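Local coordinates for protein A197 (Sulfolobus turreted icosahedral virus, PDB 2C0N) that is probably a viral glycosyltransferase of the GT-A fold, expected to transfer a sugar from an activated donor, at residues M1-F6 against Y54-F59. Numbering follows the deposited sequence.
With SO4 (sulfate ion), chain D.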
loop_
_atom_site.group_PDB
_atom_site.type_symbol
_atom_site.label_atom_id
_atom_site.label_comp_id
_atom_site.label_asym_id
_atom_site.label_seq_id
_atom_site.Cartn_x
_atom_site.Cartn_y
_atom_site.Cartn_z
HETATM N N MSE A 1 19.331 -1.725 -17.122
HETATM C CA MSE A 1 18.581 -2.858 -16.545
HETATM C C MSE A 1 17.258 -2.352 -15.996
HETATM O O MSE A 1 17.238 -1.347 -15.275
HETATM C CB MSE A 1 19.384 -3.506 -15.432
HETATM C CG MSE A 1 18.741 -4.754 -14.875
HETATM SE SE MSE A 1 19.639 -5.505 -13.346
HETATM C CE MSE A 1 19.294 -4.179 -11.980
ATOM N N ARG A 2 16.174 -3.046 -16.341
ATOM C CA ARG A 2 14.848 -2.705 -15.866
ATOM C C ARG A 2 14.268 -3.850 -15.047
ATOM O O ARG A 2 14.175 -4.978 -15.510
ATOM C CB ARG A 2 13.902 -2.359 -17.008
ATOM C CG ARG A 2 12.625 -1.724 -16.488
ATOM C CD ARG A 2 11.845 -0.997 -17.512
ATOM N NE ARG A 2 12.566 0.176 -17.951
ATOM C CZ ARG A 2 12.680 1.331 -17.296
ATOM N NH1 ARG A 2 12.087 1.537 -16.126
ATOM N NH2 ARG A 2 13.403 2.298 -17.827
ATOM N N THR A 3 13.870 -3.522 -13.828
ATOM C CA THR A 3 13.484 -4.496 -12.824
ATOM C C THR A 3 12.008 -4.366 -12.508
ATOM O O THR A 3 11.506 -3.250 -12.280
ATOM C CB THR A 3 14.308 -4.265 -11.558
ATOM O OG1 THR A 3 15.697 -4.344 -11.904
ATOM C CG2 THR A 3 13.998 -5.272 -10.484
ATOM N N LEU A 4 11.339 -5.512 -12.484
ATOM C CA LEU A 4 9.971 -5.622 -12.068
ATOM C C LEU A 4 9.930 -6.381 -10.744
ATOM O O LEU A 4 10.339 -7.564 -10.656
ATOM C CB LEU A 4 9.139 -6.347 -13.116
ATOM C CG LEU A 4 7.623 -6.343 -12.918
ATOM C CD1 LEU A 4 7.115 -4.936 -12.706
ATOM C CD2 LEU A 4 6.973 -6.949 -14.109
ATOM N N PHE A 5 9.452 -5.681 -9.716
ATOM C CA PHE A 5 9.325 -6.259 -8.382
ATOM C C PHE A 5 8.017 -7.045 -8.231
ATOM O O PHE A 5 6.961 -6.547 -8.530
ATOM C CB PHE A 5 9.383 -5.174 -7.308
ATOM C CG PHE A 5 10.760 -4.675 -7.045
ATOM C CD1 PHE A 5 11.393 -3.857 -7.972
ATOM C CD2 PHE A 5 11.439 -5.021 -5.899
ATOM C CE1 PHE A 5 12.677 -3.406 -7.746
ATOM C CE2 PHE A 5 12.723 -4.580 -5.663
ATOM C CZ PHE A 5 13.335 -3.751 -6.603
ATOM N N PHE A 6 8.102 -8.255 -7.716
ATOM C CA PHE A 6 6.914 -9.039 -7.421
ATOM C C PHE A 6 6.899 -9.238 -5.927
ATOM O O PHE A 6 7.860 -9.757 -5.349
ATOM C CB PHE A 6 6.938 -10.367 -8.156
ATOM C CG PHE A 6 6.646 -10.243 -9.637
ATOM C CD1 PHE A 6 7.640 -9.896 -10.512
ATOM C CD2 PHE A 6 5.362 -10.417 -10.118
ATOM C CE1 PHE A 6 7.377 -9.744 -11.866
ATOM C CE2 PHE A 6 5.082 -10.272 -11.457
ATOM C CZ PHE A 6 6.074 -9.941 -12.327
ATOM N N TYR A 54 11.075 -5.987 -19.207
ATOM C CA TYR A 54 11.711 -6.140 -17.910
ATOM C C TYR A 54 12.771 -7.206 -18.023
ATOM O O TYR A 54 12.527 -8.251 -18.595
ATOM C CB TYR A 54 10.663 -6.435 -16.832
ATOM C CG TYR A 54 9.717 -5.263 -16.736
ATOM C CD1 TYR A 54 8.563 -5.235 -17.477
ATOM C CD2 TYR A 54 10.017 -4.148 -15.961
ATOM C CE1 TYR A 54 7.701 -4.137 -17.435
ATOM C CE2 TYR A 54 9.164 -3.039 -15.923
ATOM C CZ TYR A 54 8.005 -3.044 -16.654
ATOM O OH TYR A 54 7.142 -1.938 -16.652
ATOM N N ASP A 55 13.947 -6.897 -17.484
ATOM C CA ASP A 55 15.160 -7.709 -17.634
ATOM C C ASP A 55 15.362 -8.571 -16.408
ATOM O O ASP A 55 16.067 -9.575 -16.462
ATOM C CB ASP A 55 16.404 -6.819 -17.707
ATOM C CG ASP A 55 16.356 -5.819 -18.839
ATOM O OD1 ASP A 55 16.053 -6.217 -19.973
ATOM O OD2 ASP A 55 16.637 -4.634 -18.571
ATOM N N THR A 56 14.836 -8.101 -15.277
ATOM C CA THR A 56 15.107 -8.678 -13.987
ATOM C C THR A 56 13.806 -8.817 -13.211
ATOM O O THR A 56 13.018 -7.888 -13.134
ATOM C CB THR A 56 16.146 -7.817 -13.223
ATOM O OG1 THR A 56 17.364 -7.771 -13.998
ATOM C CG2 THR A 56 16.455 -8.398 -11.863
ATOM N N LEU A 57 13.594 -9.995 -12.664
ATOM C CA LEU A 57 12.482 -10.253 -11.756
ATOM C C LEU A 57 13.063 -10.134 -10.366
ATOM O O LEU A 57 13.951 -10.920 -10.004
ATOM C CB LEU A 57 11.943 -11.664 -11.974
ATOM C CG LEU A 57 10.549 -11.999 -11.407
ATOM C CD1 LEU A 57 10.084 -13.337 -11.896
ATOM C CD2 LEU A 57 10.580 -12.020 -9.924
ATOM N N ALA A 58 12.563 -9.168 -9.599
ATOM C CA ALA A 58 12.958 -9.020 -8.202
ATOM C C ALA A 58 11.816 -9.514 -7.341
ATOM O O ALA A 58 10.697 -8.993 -7.459
ATOM C CB ALA A 58 13.253 -7.586 -7.891
ATOM N N PHE A 59 12.063 -10.538 -6.508
ATOM C CA PHE A 59 11.099 -10.912 -5.446
ATOM C C PHE A 59 11.428 -10.148 -4.171
ATOM O O PHE A 59 12.603 -10.121 -3.743
ATOM C CB PHE A 59 11.214 -12.400 -5.137
ATOM C CG PHE A 59 10.494 -13.274 -6.102
ATOM C CD1 PHE A 59 9.150 -13.109 -6.329
ATOM C CD2 PHE A 59 11.156 -14.306 -6.734
ATOM C CE1 PHE A 59 8.452 -13.955 -7.181
ATOM C CE2 PHE A 59 10.449 -15.138 -7.612
ATOM C CZ PHE A 59 9.122 -14.951 -7.822
HETATM S S SO4 D . 15.974 0.234 -19.871
HETATM O O1 SO4 D . 16.964 0.183 -20.934
HETATM O O2 SO4 D . 16.547 -0.425 -18.719
HETATM O O3 SO4 D . 15.659 1.625 -19.593
HETATM O O4 SO4 D . 14.732 -0.459 -20.237
#
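Strands 3-6 and 56-59 pair in parallel, Thr3 beside Thr56 through Phe6 beside Phe59; the first strand of the chain, 3-8, lies between strands 28-31 and 56-60 in the Rossmann-like sheet of this GT-A fold. Leu4 N gives its hydrogen to Thr56 O at 3.0 Å, Ala58 N to Leu4 O, and Phe6 N to Ala58 O at 2.7 Å.

Before the strands proper, Arg2 O accepts from two successive amides, Asp55 N at 2.8 Å and Thr56 N at 3.2 Å. Asp55 points across to the other segment, and its short carboxylate arm suffices for OD2 to take the amide hydrogen of Arg2 N (2.8 Å) on its anti side, 25° out of plane.

On the face carrying Thr3, Phe5, Thr56 and Ala58, the small Ala58 lets a ring lie over it: its CB sits above the centre of the Phe5 ring, 3.7 Å from the centroid, in a CH-pi contact, while Thr3 CG2 touches the same methyl. On the opposite face Leu57 CD2 lies over the Phe59 ring and also meets Phe6 CD1 (3.7 Å). Tyr54 receives Leu4 CD2 over one ring face, offset toward the rim. Near CD2 and CE2 of that ring runs the aliphatic part of Arg2; a bend at chi3 (-67°) then turns the guanidinium nearly perpendicular to the ring. Arg2 NE and NH2 grip a sulfate, probably from the crystallisation liquor, and NH1 forms a salt bridge with Glu27, which also bonds Tyr54 OH, as does His198 N of the second subunit.

Antiparallel strand 120-124 flanks 56-60. Apolar Phe6, Leu57 and Phe59 suit their buried face under helix 37-50, while helix 71-80 packs on Thr56, on the other face, and on Met1 just ahead of the strand.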